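PDB 3TOY: mandelate racemase/muconate lactonizing enzyme family protein from Bradyrhizobium sp. ORS 278, which is of unknown function but belongs to the enolase superfamily, pairing an N-terminal alpha+beta capping domain with a C-terminal barrel domain. Local coordinates for residues 74-79 with 83-88; 90-95 with 125-130; 346-351 with 378-383. All blocks are in the same frame, centred on the assembly; numbering follows the deposited sequence.

Contact 1: 74-79 with 83-88; sequences LFAYTR and KPLVHL. With NI (nickel (II) ion), chain G.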
loop_
_atom_site.group_PDB
_atom_site.type_symbol
_atom_site.label_atom_id
_atom_site.label_comp_id
_atom_site.label_asym_id
_atom_site.label_seq_id
_atom_site.Cartn_x
_atom_site.Cartn_y
_atom_site.Cartn_z
ATOM N N LEU A 74 -0.574 -22.788 36.457
ATOM C CA LEU A 74 -0.274 -22.937 35.043
ATOM C C LEU A 74 -0.710 -24.313 34.574
ATOM O O LEU A 74 -0.492 -25.308 35.283
ATOM C CB LEU A 74 1.227 -22.814 34.829
ATOM C CG LEU A 74 1.872 -21.521 35.314
ATOM C CD1 LEU A 74 3.384 -21.625 35.148
ATOM C CD2 LEU A 74 1.326 -20.312 34.561
ATOM N N PHE A 75 -1.364 -24.371 33.408
ATOM C CA PHE A 75 -1.513 -25.628 32.668
ATOM C C PHE A 75 -0.239 -25.790 31.881
ATOM O O PHE A 75 0.162 -24.872 31.150
ATOM C CB PHE A 75 -2.715 -25.579 31.721
ATOM C CG PHE A 75 -2.798 -26.748 30.784
ATOM C CD1 PHE A 75 -3.120 -28.018 31.254
ATOM C CD2 PHE A 75 -2.554 -26.588 29.423
ATOM C CE1 PHE A 75 -3.200 -29.078 30.393
ATOM C CE2 PHE A 75 -2.626 -27.659 28.564
ATOM C CZ PHE A 75 -2.951 -28.903 29.037
ATOM N N ALA A 76 0.408 -26.949 32.021
ATOM C CA ALA A 76 1.754 -27.110 31.511
ATOM C C ALA A 76 1.829 -27.874 30.194
ATOM O O ALA A 76 2.928 -28.081 29.659
ATOM C CB ALA A 76 2.641 -27.775 32.573
ATOM N N TYR A 77 0.667 -28.283 29.677
ATOM C CA TYR A 77 0.583 -29.033 28.424
ATOM C C TYR A 77 1.103 -30.469 28.483
ATOM O O TYR A 77 0.416 -31.387 28.051
ATOM C CB TYR A 77 1.294 -28.285 27.286
ATOM C CG TYR A 77 0.453 -27.151 26.720
ATOM C CD1 TYR A 77 -0.490 -27.391 25.717
ATOM C CD2 TYR A 77 0.589 -25.856 27.197
ATOM C CE1 TYR A 77 -1.269 -26.345 25.198
ATOM C CE2 TYR A 77 -0.194 -24.805 26.681
ATOM C CZ TYR A 77 -1.107 -25.068 25.687
ATOM O OH TYR A 77 -1.883 -24.035 25.173
ATOM N N THR A 78 2.322 -30.639 28.989
ATOM C CA THR A 78 3.001 -31.949 29.010
ATOM C C THR A 78 3.788 -32.115 30.318
ATOM O O THR A 78 4.260 -31.135 30.886
ATOM C CB THR A 78 3.936 -32.124 27.789
ATOM O OG1 THR A 78 4.664 -33.352 27.902
ATOM C CG2 THR A 78 4.938 -30.966 27.683
ATOM N N ARG A 79 3.917 -33.344 30.821
ATOM C CA ARG A 79 4.610 -33.531 32.108
ATOM C C ARG A 79 6.076 -33.115 31.980
ATOM O O ARG A 79 6.717 -32.688 32.942
ATOM C CB ARG A 79 4.484 -34.979 32.611
ATOM C CG ARG A 79 5.188 -36.009 31.745
ATOM C CD ARG A 79 5.825 -37.124 32.586
ATOM N NE ARG A 79 4.833 -37.968 33.254
ATOM C CZ ARG A 79 4.642 -38.021 34.574
ATOM N NH1 ARG A 79 5.379 -37.281 35.399
ATOM N NH2 ARG A 79 3.711 -38.829 35.069
ATOM N N LYS A 83 8.882 -29.988 35.678
ATOM C CA LYS A 83 10.084 -29.731 36.476
ATOM C C LYS A 83 10.739 -28.399 36.123
ATOM O O LYS A 83 11.017 -27.595 37.002
ATOM C CB LYS A 83 11.084 -30.877 36.333
ATOM C CG LYS A 83 10.677 -32.108 37.123
ATOM C CD LYS A 83 11.685 -33.237 36.981
ATOM C CE LYS A 83 11.405 -34.344 37.992
ATOM N NZ LYS A 83 9.982 -34.781 37.960
ATOM N N PRO A 84 10.986 -28.164 34.826
ATOM C CA PRO A 84 11.541 -26.885 34.371
ATOM C C PRO A 84 10.725 -25.687 34.897
ATOM O O PRO A 84 11.309 -24.712 35.402
ATOM C CB PRO A 84 11.448 -26.982 32.846
ATOM C CG PRO A 84 11.383 -28.415 32.537
ATOM C CD PRO A 84 10.741 -29.099 33.718
ATOM N N LEU A 85 9.391 -25.765 34.798
ATOM C CA LEU A 85 8.516 -24.659 35.240
ATOM C C LEU A 85 8.618 -24.444 36.747
ATOM O O LEU A 85 8.709 -23.319 37.225
ATOM C CB LEU A 85 7.056 -24.904 34.850
ATOM C CG LEU A 85 6.736 -24.591 33.379
ATOM C CD1 LEU A 85 5.335 -25.062 33.007
ATOM C CD2 LEU A 85 6.900 -23.102 33.141
ATOM N N VAL A 86 8.640 -25.538 37.502
ATOM C CA VAL A 86 8.799 -25.422 38.962
ATOM C C VAL A 86 10.097 -24.696 39.317
ATOM O O VAL A 86 10.102 -23.775 40.141
ATOM C CB VAL A 86 8.748 -26.821 39.634
ATOM C CG1 VAL A 86 9.234 -26.737 41.093
ATOM C CG2 VAL A 86 7.331 -27.382 39.552
ATOM N N HIS A 87 11.172 -25.100 38.684
ATOM C CA HIS A 87 12.461 -24.484 38.854
ATOM C C HIS A 87 12.440 -23.008 38.529
ATOM O O HIS A 87 12.927 -22.200 39.270
ATOM C CB HIS A 87 13.438 -25.085 37.871
ATOM C CG HIS A 87 14.281 -26.193 38.409
ATOM N ND1 HIS A 87 15.365 -25.976 39.227
ATOM C CD2 HIS A 87 14.254 -27.524 38.171
ATOM C CE1 HIS A 87 15.933 -27.132 39.513
ATOM N NE2 HIS A 87 15.286 -28.087 38.876
ATOM N N LEU A 88 11.904 -22.684 37.365
ATOM C CA LEU A 88 11.897 -21.293 36.927
ATOM C C LEU A 88 11.122 -20.404 37.887
ATOM O O LEU A 88 11.589 -19.324 38.268
ATOM C CB LEU A 88 11.319 -21.191 35.516
ATOM C CG LEU A 88 12.322 -21.671 34.470
ATOM C CD1 LEU A 88 11.582 -21.895 33.169
ATOM C CD2 LEU A 88 13.484 -20.671 34.285
HETATM NI NI NI G . 15.754 -30.302 38.390
HETATM O O HOH W 1 9.146 -32.475 34.327
HETATM O O HOH W 2 16.237 -31.969 39.637
HETATM O O HOH W 3 17.753 -29.911 38.114
HETATM O O HOH W 4 13.775 -30.940 38.929
HETATM O O HOH W 5 16.446 -31.112 40.229
#

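Contact 2: 90-95 with 125-130; sequences EDIGRE and MAVSGL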
loop_
_atom_site.group_PDB
_atom_site.type_symbol
_atom_site.label_atom_id
_atom_site.label_comp_id
_atom_site.label_asym_id
_atom_site.label_seq_id
_atom_site.Cartn_x
_atom_site.Cartn_y
_atom_site.Cartn_z
ATOM N N GLU A 90 10.482 -20.921 41.025
ATOM C CA GLU A 90 11.160 -20.838 42.314
ATOM C C GLU A 90 12.414 -20.000 42.220
ATOM O O GLU A 90 12.673 -19.166 43.099
ATOM C CB GLU A 90 11.409 -22.242 42.904
ATOM C CG GLU A 90 10.089 -22.860 43.359
ATOM C CD GLU A 90 10.225 -24.063 44.292
ATOM O OE1 GLU A 90 11.285 -24.735 44.276
ATOM O OE2 GLU A 90 9.243 -24.336 45.029
ATOM N N ASP A 91 13.163 -20.181 41.137
ATOM C CA ASP A 91 14.372 -19.404 40.899
ATOM C C ASP A 91 14.050 -17.915 40.775
ATOM O O ASP A 91 14.689 -17.082 41.418
ATOM C CB ASP A 91 15.086 -19.895 39.638
ATOM C CG ASP A 91 16.084 -20.999 39.926
ATOM O OD1 ASP A 91 15.982 -21.629 41.001
ATOM O OD2 ASP A 91 16.970 -21.238 39.080
ATOM N N ILE A 92 13.060 -17.581 39.949
ATOM C CA ILE A 92 12.673 -16.179 39.763
ATOM C C ILE A 92 12.110 -15.633 41.058
ATOM O O ILE A 92 12.459 -14.534 41.488
ATOM C CB ILE A 92 11.623 -16.040 38.636
ATOM C CG1 ILE A 92 12.203 -16.579 37.332
ATOM C CG2 ILE A 92 11.158 -14.589 38.514
ATOM C CD1 ILE A 92 11.191 -16.673 36.192
ATOM N N GLY A 93 11.243 -16.419 41.690
ATOM C CA GLY A 93 10.597 -15.997 42.921
ATOM C C GLY A 93 11.612 -15.710 44.007
ATOM O O GLY A 93 11.511 -14.718 44.736
ATOM N N ARG A 94 12.630 -16.523 44.074
ATOM C CA ARG A 94 13.629 -16.345 45.078
ATOM C C ARG A 94 14.259 -14.983 44.926
ATOM O O ARG A 94 14.529 -14.343 45.897
ATOM C CB ARG A 94 14.660 -17.445 44.926
ATOM C CG ARG A 94 15.704 -17.497 45.959
ATOM C CD ARG A 94 16.299 -18.889 46.110
ATOM N NE ARG A 94 16.446 -19.613 44.862
ATOM C CZ ARG A 94 15.774 -20.712 44.571
ATOM N NH1 ARG A 94 14.932 -21.216 45.434
ATOM N NH2 ARG A 94 15.951 -21.326 43.436
ATOM N N GLU A 95 14.481 -14.538 43.700
ATOM C CA GLU A 95 15.094 -13.238 43.472
ATOM C C GLU A 95 14.183 -12.060 43.783
ATOM O O GLU A 95 14.638 -10.922 43.809
ATOM C CB GLU A 95 15.576 -13.113 42.036
ATOM C CG GLU A 95 16.623 -14.125 41.660
ATOM C CD GLU A 95 17.143 -13.893 40.267
ATOM O OE1 GLU A 95 16.809 -12.836 39.683
ATOM O OE2 GLU A 95 17.879 -14.764 39.761
ATOM N N MET A 125 5.808 -18.297 30.823
ATOM C CA MET A 125 4.726 -18.909 31.601
ATOM C C MET A 125 4.959 -18.732 33.098
ATOM O O MET A 125 4.021 -18.440 33.853
ATOM C CB MET A 125 4.599 -20.382 31.272
ATOM C CG MET A 125 4.274 -20.663 29.792
ATOM S SD MET A 125 4.440 -22.378 29.331
ATOM C CE MET A 125 2.901 -23.063 29.926
ATOM N N ALA A 126 6.216 -18.914 33.512
ATOM C CA ALA A 126 6.635 -18.614 34.896
ATOM C C ALA A 126 6.311 -17.186 35.272
ATOM O O ALA A 126 5.679 -16.933 36.288
ATOM C CB ALA A 126 8.118 -18.860 35.055
ATOM N N VAL A 127 6.772 -16.248 34.445
ATOM C CA VAL A 127 6.520 -14.822 34.637
ATOM C C VAL A 127 5.023 -14.487 34.742
ATOM O O VAL A 127 4.598 -13.727 35.626
ATOM C CB VAL A 127 7.192 -13.999 33.493
ATOM C CG1 VAL A 127 6.709 -12.554 33.504
ATOM C CG2 VAL A 127 8.711 -14.065 33.635
ATOM N N SER A 128 4.227 -15.066 33.851
ATOM C CA SER A 128 2.795 -14.751 33.831
ATOM C C SER A 128 2.141 -15.390 35.050
ATOM O O SER A 128 1.218 -14.832 35.615
ATOM C CB SER A 128 2.141 -15.285 32.560
ATOM O OG SER A 128 2.776 -14.703 31.404
ATOM N N GLY A 129 2.638 -16.567 35.432
ATOM C CA GLY A 129 2.092 -17.274 36.599
ATOM C C GLY A 129 2.314 -16.443 37.851
ATOM O O GLY A 129 1.412 -16.324 38.679
ATOM N N LEU A 130 3.509 -15.872 37.978
ATOM C CA LEU A 130 3.839 -14.994 39.100
ATOM C C LEU A 130 2.947 -13.770 39.117
ATOM O O LEU A 130 2.398 -13.388 40.151
ATOM C CB LEU A 130 5.326 -14.589 39.085
ATOM C CG LEU A 130 6.291 -15.728 39.446
ATOM C CD1 LEU A 130 7.727 -15.479 39.041
ATOM C CD2 LEU A 130 6.190 -16.047 40.965
#

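Contact 3: 346-351 with 378-383; sequences AGAILT and AKYQVT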
loop_
_atom_site.group_PDB
_atom_site.type_symbol
_atom_site.label_atom_id
_atom_site.label_comp_id
_atom_site.label_asym_id
_atom_site.label_seq_id
_atom_site.Cartn_x
_atom_site.Cartn_y
_atom_site.Cartn_z
ATOM N N ALA A 346 -8.245 -27.687 36.578
ATOM C CA ALA A 346 -7.848 -27.478 37.965
ATOM C C ALA A 346 -8.904 -27.787 39.030
ATOM O O ALA A 346 -8.606 -27.686 40.228
ATOM C CB ALA A 346 -7.322 -26.057 38.157
ATOM N N GLY A 347 -10.125 -28.130 38.620
ATOM C CA GLY A 347 -11.226 -28.252 39.577
ATOM C C GLY A 347 -10.863 -29.216 40.705
ATOM O O GLY A 347 -11.137 -28.965 41.879
ATOM N N ALA A 348 -10.213 -30.308 40.334
ATOM C CA ALA A 348 -9.881 -31.362 41.282
ATOM C C ALA A 348 -9.010 -30.869 42.435
ATOM O O ALA A 348 -9.082 -31.409 43.545
ATOM C CB ALA A 348 -9.214 -32.515 40.559
ATOM N N ILE A 349 -8.192 -29.843 42.195
ATOM C CA ILE A 349 -7.285 -29.352 43.243
ATOM C C ILE A 349 -7.626 -27.984 43.830
ATOM O O ILE A 349 -6.837 -27.405 44.572
ATOM C CB ILE A 349 -5.797 -29.418 42.816
ATOM C CG1 ILE A 349 -5.554 -28.633 41.509
ATOM C CG2 ILE A 349 -5.359 -30.869 42.650
ATOM C CD1 ILE A 349 -5.572 -27.120 41.710
ATOM N N LEU A 350 -8.821 -27.484 43.532
ATOM C CA LEU A 350 -9.284 -26.204 44.081
ATOM C C LEU A 350 -10.303 -26.357 45.220
ATOM O O LEU A 350 -11.191 -27.198 45.140
ATOM C CB LEU A 350 -9.950 -25.383 42.974
ATOM C CG LEU A 350 -8.999 -24.795 41.933
ATOM C CD1 LEU A 350 -9.849 -24.041 40.917
ATOM C CD2 LEU A 350 -8.007 -23.862 42.621
ATOM N N THR A 351 -10.212 -25.509 46.245
ATOM C CA THR A 351 -11.221 -25.512 47.321
ATOM C C THR A 351 -12.599 -25.106 46.791
ATOM O O THR A 351 -13.635 -25.544 47.292
ATOM C CB THR A 351 -10.824 -24.594 48.506
ATOM O OG1 THR A 351 -10.880 -23.222 48.096
ATOM C CG2 THR A 351 -9.417 -24.914 48.995
ATOM N N ALA A 378 -2.012 -33.241 47.603
ATOM C CA ALA A 378 -1.187 -34.353 48.063
ATOM C C ALA A 378 -1.403 -35.602 47.204
ATOM O O ALA A 378 -0.457 -36.288 46.831
ATOM C CB ALA A 378 -1.477 -34.654 49.534
ATOM N N LYS A 379 -2.659 -35.897 46.896
ATOM C CA LYS A 379 -2.999 -37.070 46.094
ATOM C C LYS A 379 -2.384 -37.018 44.692
ATOM O O LYS A 379 -1.890 -38.025 44.178
ATOM C CB LYS A 379 -4.522 -37.192 45.997
ATOM C CG LYS A 379 -5.042 -38.487 45.396
ATOM C CD LYS A 379 -6.565 -38.523 45.491
ATOM C CE LYS A 379 -7.109 -39.943 45.437
ATOM N NZ LYS A 379 -6.680 -40.671 44.214
ATOM N N TYR A 380 -2.409 -35.840 44.073
ATOM C CA TYR A 380 -2.001 -35.717 42.656
ATOM C C TYR A 380 -0.617 -35.114 42.405
ATOM O O TYR A 380 -0.167 -35.035 41.260
ATOM C CB TYR A 380 -3.051 -34.936 41.880
ATOM C CG TYR A 380 -4.398 -35.587 41.950
ATOM C CD1 TYR A 380 -4.568 -36.908 41.543
ATOM C CD2 TYR A 380 -5.504 -34.895 42.430
ATOM C CE1 TYR A 380 -5.802 -37.518 41.614
ATOM C CE2 TYR A 380 -6.750 -35.500 42.493
ATOM C CZ TYR A 380 -6.885 -36.811 42.091
ATOM O OH TYR A 380 -8.106 -37.423 42.154
ATOM N N GLN A 381 0.065 -34.707 43.469
ATOM C CA GLN A 381 1.394 -34.144 43.325
ATOM C C GLN A 381 2.371 -35.134 42.719
ATOM O O GLN A 381 2.333 -36.331 43.027
ATOM C CB GLN A 381 1.910 -33.650 44.674
ATOM C CG GLN A 381 3.260 -32.998 44.631
ATOM C CD GLN A 381 3.557 -32.231 45.917
ATOM O OE1 GLN A 381 2.858 -32.396 46.925
ATOM N NE2 GLN A 381 4.601 -31.408 45.894
ATOM N N VAL A 382 3.229 -34.637 41.830
ATOM C CA VAL A 382 4.324 -35.427 41.290
ATOM C C VAL A 382 5.617 -34.694 41.582
ATOM O O VAL A 382 5.650 -33.463 41.624
ATOM C CB VAL A 382 4.202 -35.647 39.773
ATOM C CG1 VAL A 382 2.961 -36.461 39.455
ATOM C CG2 VAL A 382 4.196 -34.313 39.040
ATOM N N THR A 383 6.684 -35.440 41.816
ATOM C CA THR A 383 7.950 -34.807 42.167
ATOM C C THR A 383 9.116 -35.453 41.433
ATOM O O THR A 383 8.988 -36.550 40.876
ATOM C CB THR A 383 8.211 -34.853 43.686
ATOM O OG1 THR A 383 8.289 -36.220 44.116
ATOM C CG2 THR A 383 7.095 -34.136 44.450
ATOM O OXT THR A 383 10.207 -34.879 41.388
#

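Contact 1: 74-79 with 83-88
Leu85 reaches from helix 82-95 to Leu74 and Ala76, at the end of strand 69-75 and just beyond it. Its CB points at the strand but stays 4.9 Å from Leu74 CD1. CG lies anti to the carbonyl carbon (chi1 -79°), which carries the fork toward the strand, and there the two methyls divide the work. CD1 meets the Ala76 methyl, with 3.8 Å between Leu85 CD1 and Ala76 CB. CD2 turns to the other leucine, Leu85 CD2 lying 4.3 Å from Leu74 CD1 in a looser contact. Val58 of strand 50-64 and Met125 of helix 122-142 also touch Leu85, so the fork is held between sheet and helices. This is a strand-turn-helix connection in the N-terminal capping domain, in which an antiparallel sheet is followed by helices that pack against it. The chain leaves the strand through a classic gamma turn centred on Tyr77, closed by the bond from Thr78 N to Ala76 O (2.7 Å). Tyr77 N then sits over the centre of the Phe75 ring. Where the chain enters the helix, Arg79 O and Lys83 N are 4.4 Å apart, too far for a direct bond, and a water spans them, giving a proton to Arg79 O and accepting one from Lys83 N. On a different side of the helix His87 turns outward to a nickel ion, bound through His87 NE2 at 2.3 Å, with water and His87 of the second subunit among the other ligands.

Contact 2: 90-95 with 125-130
Ile92 of helix 82-95 projects at Ala126 and Leu130, two residues one turn apart on helix 122-142, and its two branches part between them. The CG1 branch runs anti to the carbonyl carbon (chi1 -59°) and stays extended, so that its tip, Ile92 CD1, rests on Ala126 CB at 3.9 Å. Beside it, Val127 CG2 is a more distant neighbour, 4.4 Å from Ile92 CD1. The CG2 methyl takes the other direction and meets one branch of the leucine, with Ile92 CG2 and Leu130 CD1 3.6 Å apart. These two side chains cross obliquely, which leaves Leu130 CD1 also 4.0 Å from Ile92 CB, at the root of the isoleucine. All the residues that touch are buried, and the interface is wholly apolar, with no hydrogen bond across it. The segment axes come within 10.3 Å and cross at -51°, a spacing filled mainly by Ile92 and Leu130, with the small Ala126 receiving the isoleucine tip. Met110 of helix 103-113 touches Ile92, Val127 and Leu130, so a third helix closes this part of the capping domain, and Glu95 is salt-bridged to Lys113 of that helix. Toward the sheet, Leu130 reaches Val32 of strand 29-47, while Gly129 O accepts a hydrogen bond from Ser72 of strand 69-75.

Contact 3: 346-351 with 378-383
Tyr380 turns the CD2-CE2 edge of its ring to Ile349, with Ala348 nearby, and every contact across the two segments is apolar. Ile349 CG2 comes up to the ring edge, near its plane, 4.0 Å from Tyr380 CD2. Further along the same side, Ala348 CB approaches obliquely, 4.3 Å from Tyr380 CE2. The isoleucine places CG1 between its backbone N and carbonyl carbon (chi1 56°), which leaves CG2 for the tyrosine while the rest of the side chain leads away from it. Within its own segment the ring is lined on one face by Lys379, whose CG stands 4.0 Å above the plane, offset toward the rim. No hydrogen bond crosses the contact; within 346-351, Ile349 N bonds Ala346 O at 2.9 Å, shaping the short 3-10 turn that brings Ala348 and Ile349 to the ring. Beyond the pair, Ile349 packs on Leu57 and Leu59 of strand 50-64 and on Trp372. The contact joins the loop between strands 340-342 and 360-361 to the C-terminal helix 374-380. Tyr380 pairs through its backbone with Ile38, and a short, weakly bonded strand, about 381-382, then joins the edge of the capping-domain sheet beside strand 29-47.

Contacts 1 and 2 share helix 82-95 and lie with their centres 11 Å apart, joined by packing such as Leu74 CD2 against Met125 O at 3.4 Å. Contact 3 is about 14 Å from contact 1, centre to centre, and about 20 Å from contact 2, which it does not touch. Its tie to contact 1 is a long, weak ion pair between Lys83 NZ and Thr383 OXT (3.4 Å), and both contacts reach the same antiparallel sheet, at opposite outermost strands. The nickel ion belongs to the subunit interface beside 83-88. The calcium site of Asp219, Glu245 and Glu271 is separate, although Tyr77 of contact 1 touches Asn272, next to that last ligand.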